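Side-chain contacts in rifin (Plasmodium falciparum, PDB 7JZI), which belongs to the variant surface antigens of the malaria parasite, probably engaging host immune proteins at the infected red-cell surface through this all-helical part of its extracellular region: residues Ser41-Ser46 with Thr57-Ala62; Glu69-Thr74 with His79-Val84. All blocks are in the same frame, centred on the assembly; numbering follows the deposited sequence.

Interaction 1 (Ser41-Ser46 with Thr57-Ala62); sequences SGIFNS and TGLAIA
Ile43 meets Leu59 and Ala62 in a helix-helix packing contact of an all-helical fold, joining the first turn of helix 43-50 to the N-terminal half of helix 56-70. The two helices follow one another in the chain and run in broadly opposite directions. The evidence for a narrow, purely apolar contact is the 147 Å² buried between the segments, with no hydrogen bond across them. Ile43 points toward the other helix and splits its two branches. Its CG2, anti to the backbone N, lies 3.6 Å from CD2 of Leu59. CG1 takes the position beside that N (chi1 -60°), and the extended branch beyond it carries CD1 to 3.6 Å from CB of Ala62. Leu59 does not start out facing Ile43. The end of its side chain bends nearer, and the two side chains slide past each other in opposite directions, so the touch is lateral, methyl against methyl.

This is the tight part, and only Leu59 of the three is buried. Ile43 and Ala62 beside it are partly exposed, and Ser46, one turn on from Ile43, lies on the solvent side. As a caveat, all three touching residues also meet a crystal neighbour. The other face of helix 56-70 is covered by helix 101-127, where Thr57 and Ala60 touch Leu113 and Thr106. A polar tie lies at the edge, since Ser41 OG hydrogen-bonds Glu66 OE1, further along helix 56-70. Gly42, at the N-cap position, has a positive phi (94°) that suits glycine. On the loose side Ser46 OG donates to Ile43 O at 2.8 Å, tilted 27° from the carbonyl plane.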
loop_
_atom_site.group_PDB
_atom_site.type_symbol
_atom_site.label_atom_id
_atom_site.label_comp_id
_atom_site.label_asym_id
_atom_site.label_seq_id
_atom_site.Cartn_x
_atom_site.Cartn_y
_atom_site.Cartn_z
ATOM N N SER B 41 13.196 -6.977 2.428
ATOM C CA SER B 41 14.033 -6.085 3.224
ATOM C C SER B 41 14.504 -6.758 4.505
ATOM O O SER B 41 15.653 -6.582 4.925
ATOM C CB SER B 41 13.269 -4.811 3.564
ATOM O OG SER B 41 12.164 -5.117 4.400
ATOM N N GLY B 42 13.622 -7.513 5.150
ATOM C CA GLY B 42 13.933 -8.133 6.419
ATOM C C GLY B 42 13.511 -7.342 7.637
ATOM O O GLY B 42 13.994 -7.620 8.742
ATOM N N ILE B 43 12.618 -6.366 7.473
ATOM C CA ILE B 43 12.200 -5.538 8.600
ATOM C C ILE B 43 11.572 -6.393 9.691
ATOM O O ILE B 43 11.787 -6.156 10.885
ATOM C CB ILE B 43 11.250 -4.426 8.127
ATOM C CG1 ILE B 43 11.957 -3.537 7.108
ATOM C CG2 ILE B 43 10.832 -3.596 9.298
ATOM C CD1 ILE B 43 11.045 -2.562 6.395
ATOM N N PHE B 44 10.787 -7.395 9.303
ATOM C CA PHE B 44 10.100 -8.223 10.289
ATOM C C PHE B 44 11.097 -8.947 11.183
ATOM O O PHE B 44 10.963 -8.941 12.413
ATOM C CB PHE B 44 9.184 -9.222 9.580
ATOM C CG PHE B 44 8.634 -10.293 10.482
ATOM C CD1 PHE B 44 8.997 -11.618 10.298
ATOM C CD2 PHE B 44 7.760 -9.978 11.511
ATOM C CE1 PHE B 44 8.502 -12.613 11.122
ATOM C CE2 PHE B 44 7.255 -10.971 12.336
ATOM C CZ PHE B 44 7.628 -12.290 12.143
ATOM N N ASN B 45 11.999 -9.691 10.552
ATOM C CA ASN B 45 12.963 -10.477 11.351
ATOM C C ASN B 45 13.717 -9.485 12.231
ATOM O O ASN B 45 13.987 -9.806 13.391
ATOM C CB ASN B 45 13.857 -11.337 10.461
ATOM C CG ASN B 45 13.161 -12.579 9.953
ATOM O OD1 ASN B 45 12.179 -13.028 10.537
ATOM N ND2 ASN B 45 13.670 -13.151 8.875
ATOM N N SER B 46 14.017 -8.308 11.696
ATOM C CA SER B 46 14.835 -7.365 12.490
ATOM C C SER B 46 14.064 -6.981 13.744
ATOM O O SER B 46 14.668 -6.966 14.824
ATOM C CB SER B 46 15.202 -6.148 11.700
ATOM O OG SER B 46 14.232 -5.125 11.856
ATOM N N THR B 57 4.732 1.404 15.702
ATOM C CA THR B 57 4.297 2.431 14.765
ATOM C C THR B 57 5.461 2.893 13.902
ATOM O O THR B 57 5.255 3.315 12.756
ATOM C CB THR B 57 3.712 3.626 15.518
ATOM O OG1 THR B 57 4.793 4.432 16.015
ATOM C CG2 THR B 57 2.851 3.158 16.677
ATOM N N GLY B 58 6.691 2.747 14.406
ATOM C CA GLY B 58 7.852 2.942 13.557
ATOM C C GLY B 58 7.854 2.007 12.374
ATOM O O GLY B 58 7.924 2.440 11.213
ATOM N N LEU B 59 7.625 0.726 12.653
ATOM C CA LEU B 59 7.573 -0.274 11.608
ATOM C C LEU B 59 6.584 0.169 10.547
ATOM O O LEU B 59 6.749 -0.152 9.367
ATOM C CB LEU B 59 7.183 -1.613 12.239
ATOM C CG LEU B 59 7.724 -2.935 11.702
ATOM C CD1 LEU B 59 7.181 -4.080 12.537
ATOM C CD2 LEU B 59 7.345 -3.112 10.253
ATOM N N ALA B 60 5.596 0.977 10.951
ATOM C CA ALA B 60 4.508 1.357 10.062
ATOM C C ALA B 60 5.034 2.047 8.815
ATOM O O ALA B 60 4.741 1.627 7.689
ATOM C CB ALA B 60 3.529 2.265 10.802
ATOM N N ILE B 61 5.877 3.071 8.990
ATOM C CA ILE B 61 6.172 3.931 7.844
ATOM C C ILE B 61 6.965 3.168 6.790
ATOM O O ILE B 61 6.651 3.231 5.595
ATOM C CB ILE B 61 6.908 5.206 8.294
ATOM C CG1 ILE B 61 5.957 6.164 9.021
ATOM C CG2 ILE B 61 7.543 5.902 7.097
ATOM C CD1 ILE B 61 5.821 5.900 10.509
ATOM N N ALA B 62 7.924 2.349 7.225
ATOM C CA ALA B 62 8.655 1.507 6.283
ATOM C C ALA B 62 7.712 0.564 5.553
ATOM O O ALA B 62 7.804 0.412 4.327
ATOM C CB ALA B 62 9.745 0.722 7.008
#

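Interaction 2 (Glu69-Thr74 with His79-Val84); sequences EVCSAT and HPICVV
Val70 lays its CG2 methyl across the side chain of Ile81 at about a right angle, with 4.1 Å between Val70 CG2 and Ile81 CG2. That same Ile81 methyl also packs against sulfur, 3.7 Å from SG of Cys71, so one methyl touches both the last residue of helix 56-70 and the disulfide. The covalent link itself joins Cys71 SG to Cys82 SG at 2.0 Å with a left-handed twist (chi3 -99°). In both cysteines the sulfur stands beside the backbone N, anti to the carbonyl carbon, and the two CB atoms come within 3.9 Å. No hydrogen bond spans the segments, which bury 203 Å² through the bridge, the apolar packing and the flank of His79.

His79 closes the other flank. Its ring passes obliquely by Val70, CD2 lying 4.2 Å from Val70 CB, while ND1 accepts the backbone N-H of Ile81 at 3.0 Å. That bond is nearly straight (165°) and lies in the ring plane, which fixes the rotation of the imidazole and ties it to the turn behind it.

The arrangement is a short disulfide-closed loop: Cys71 is where the chain leaves helical geometry, and residues 80-83 resume helical angles without regular bonding. A chain of another protein packs on Ser72, Ala73, Thr74 and Cys82 and hydrogen-bonds the backbone of Ala73 and Thr74, so in this assembly the loop forms part of that interface. Within its own chain, His79 touches Thr38 and Ile81 touches Leu39, in the loop between helix 8-33 and helix 43-50, and the whole unit connects helix 56-70 to helix 84-88.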
loop_
_atom_site.group_PDB
_atom_site.type_symbol
_atom_site.label_atom_id
_atom_site.label_comp_id
_atom_site.label_asym_id
_atom_site.label_seq_id
_atom_site.Cartn_x
_atom_site.Cartn_y
_atom_site.Cartn_z
ATOM N N GLU B 69 6.451 0.246 -3.207
ATOM C CA GLU B 69 7.361 -0.188 -4.259
ATOM C C GLU B 69 6.983 -1.557 -4.797
ATOM O O GLU B 69 7.082 -1.795 -6.006
ATOM C CB GLU B 69 8.806 -0.228 -3.767
ATOM C CG GLU B 69 9.783 -0.462 -4.904
ATOM C CD GLU B 69 11.167 -0.857 -4.446
ATOM O OE1 GLU B 69 11.551 -0.458 -3.332
ATOM O OE2 GLU B 69 11.862 -1.586 -5.188
ATOM N N VAL B 70 6.543 -2.471 -3.929
ATOM C CA VAL B 70 6.417 -3.852 -4.384
ATOM C C VAL B 70 5.028 -4.163 -4.917
ATOM O O VAL B 70 4.826 -5.226 -5.517
ATOM C CB VAL B 70 6.770 -4.877 -3.289
ATOM C CG1 VAL B 70 8.286 -5.013 -3.135
ATOM C CG2 VAL B 70 6.091 -4.541 -1.982
ATOM N N CYS B 71 4.119 -3.213 -4.774
ATOM C CA CYS B 71 2.721 -3.490 -5.162
ATOM C C CYS B 71 2.344 -2.526 -6.288
ATOM O O CYS B 71 1.170 -2.495 -6.652
ATOM C CB CYS B 71 1.801 -3.434 -3.954
ATOM S SG CYS B 71 2.051 -4.797 -2.791
ATOM N N SER B 72 3.312 -1.772 -6.814
ATOM C CA SER B 72 3.033 -0.789 -7.842
ATOM C C SER B 72 2.592 -1.475 -9.130
ATOM O O SER B 72 2.822 -2.668 -9.345
ATOM C CB SER B 72 4.268 0.075 -8.099
ATOM O OG SER B 72 5.055 -0.480 -9.133
ATOM N N ALA B 73 1.955 -0.694 -10.004
ATOM C CA ALA B 73 1.558 -1.207 -11.312
ATOM C C ALA B 73 2.768 -1.467 -12.188
ATOM O O ALA B 73 2.664 -2.158 -13.205
ATOM C CB ALA B 73 0.625 -0.230 -12.013
ATOM N N THR B 74 3.897 -0.885 -11.820
ATOM C CA THR B 74 5.183 -0.991 -12.497
ATOM C C THR B 74 5.935 -2.290 -12.196
ATOM O O THR B 74 6.683 -2.784 -13.054
ATOM C CB THR B 74 6.043 0.213 -12.068
ATOM O OG1 THR B 74 5.245 1.406 -12.077
ATOM C CG2 THR B 74 7.220 0.415 -12.966
ATOM N N HIS B 79 3.785 -10.310 -5.749
ATOM C CA HIS B 79 4.328 -10.414 -4.407
ATOM C C HIS B 79 3.199 -10.636 -3.409
ATOM O O HIS B 79 2.155 -9.978 -3.492
ATOM C CB HIS B 79 5.101 -9.129 -4.071
ATOM C CG HIS B 79 5.773 -9.135 -2.733
ATOM N ND1 HIS B 79 5.082 -9.242 -1.545
ATOM C CD2 HIS B 79 7.077 -8.997 -2.397
ATOM C CE1 HIS B 79 5.933 -9.192 -0.537
ATOM N NE2 HIS B 79 7.150 -9.040 -1.026
ATOM N N PRO B 80 3.388 -11.547 -2.449
ATOM C CA PRO B 80 2.263 -11.960 -1.590
ATOM C C PRO B 80 1.610 -10.834 -0.804
ATOM O O PRO B 80 0.399 -10.897 -0.557
ATOM C CB PRO B 80 2.897 -12.981 -0.634
ATOM C CG PRO B 80 4.246 -13.299 -1.168
ATOM C CD PRO B 80 4.532 -12.471 -2.375
ATOM N N ILE B 81 2.370 -9.822 -0.377
ATOM C CA ILE B 81 1.835 -8.757 0.535
ATOM C C ILE B 81 0.723 -7.945 -0.103
ATOM O O ILE B 81 -0.114 -7.408 0.625
ATOM C CB ILE B 81 2.926 -7.830 1.103
ATOM C CG1 ILE B 81 2.489 -7.201 2.428
ATOM C CG2 ILE B 81 3.351 -6.777 0.095
ATOM C CD1 ILE B 81 3.437 -6.161 2.960
ATOM N N CYS B 82 0.713 -7.869 -1.418
ATOM C CA CYS B 82 -0.225 -6.941 -2.074
ATOM C C CYS B 82 -1.681 -7.234 -1.694
ATOM O O CYS B 82 -2.442 -6.270 -1.579
ATOM C CB CYS B 82 0.068 -6.919 -3.565
ATOM S SG CYS B 82 1.771 -6.430 -3.937
ATOM N N VAL B 83 -2.057 -8.489 -1.467
ATOM C CA VAL B 83 -3.484 -8.831 -1.197
ATOM C C VAL B 83 -3.964 -8.137 0.076
ATOM O O VAL B 83 -5.156 -7.824 0.153
ATOM C CB VAL B 83 -3.698 -10.352 -1.138
ATOM C CG1 VAL B 83 -3.003 -10.984 0.055
ATOM C CG2 VAL B 83 -5.171 -10.727 -1.168
ATOM N N VAL B 84 -3.075 -7.867 1.023
ATOM C CA VAL B 84 -3.510 -7.302 2.333
ATOM C C VAL B 84 -4.135 -5.919 2.140
ATOM O O VAL B 84 -4.865 -5.475 3.033
ATOM C CB VAL B 84 -2.368 -7.284 3.362
ATOM C CG1 VAL B 84 -1.553 -6.004 3.297
ATOM C CG2 VAL B 84 -2.886 -7.509 4.771
#

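How the interactions relate
Both contacts draw on helix 56-70, interaction 1 in its N-terminal half and interaction 2 at its C-terminal end, and they follow in series along the chain. Their centres are 16 Å apart and their nearest atoms about 7 Å, without touching. Interaction 1 lies nearer the middle of the chain (8 Å between centres, against 18 Å), yet it is the less buried, with one of three touching residues buried against three of five. The chemistry differs with it: reversible methyl packing joins two regular helices, whereas a covalent bridge fixes irregular chain at the far end. A chain of another protein reaches interaction 2 alone.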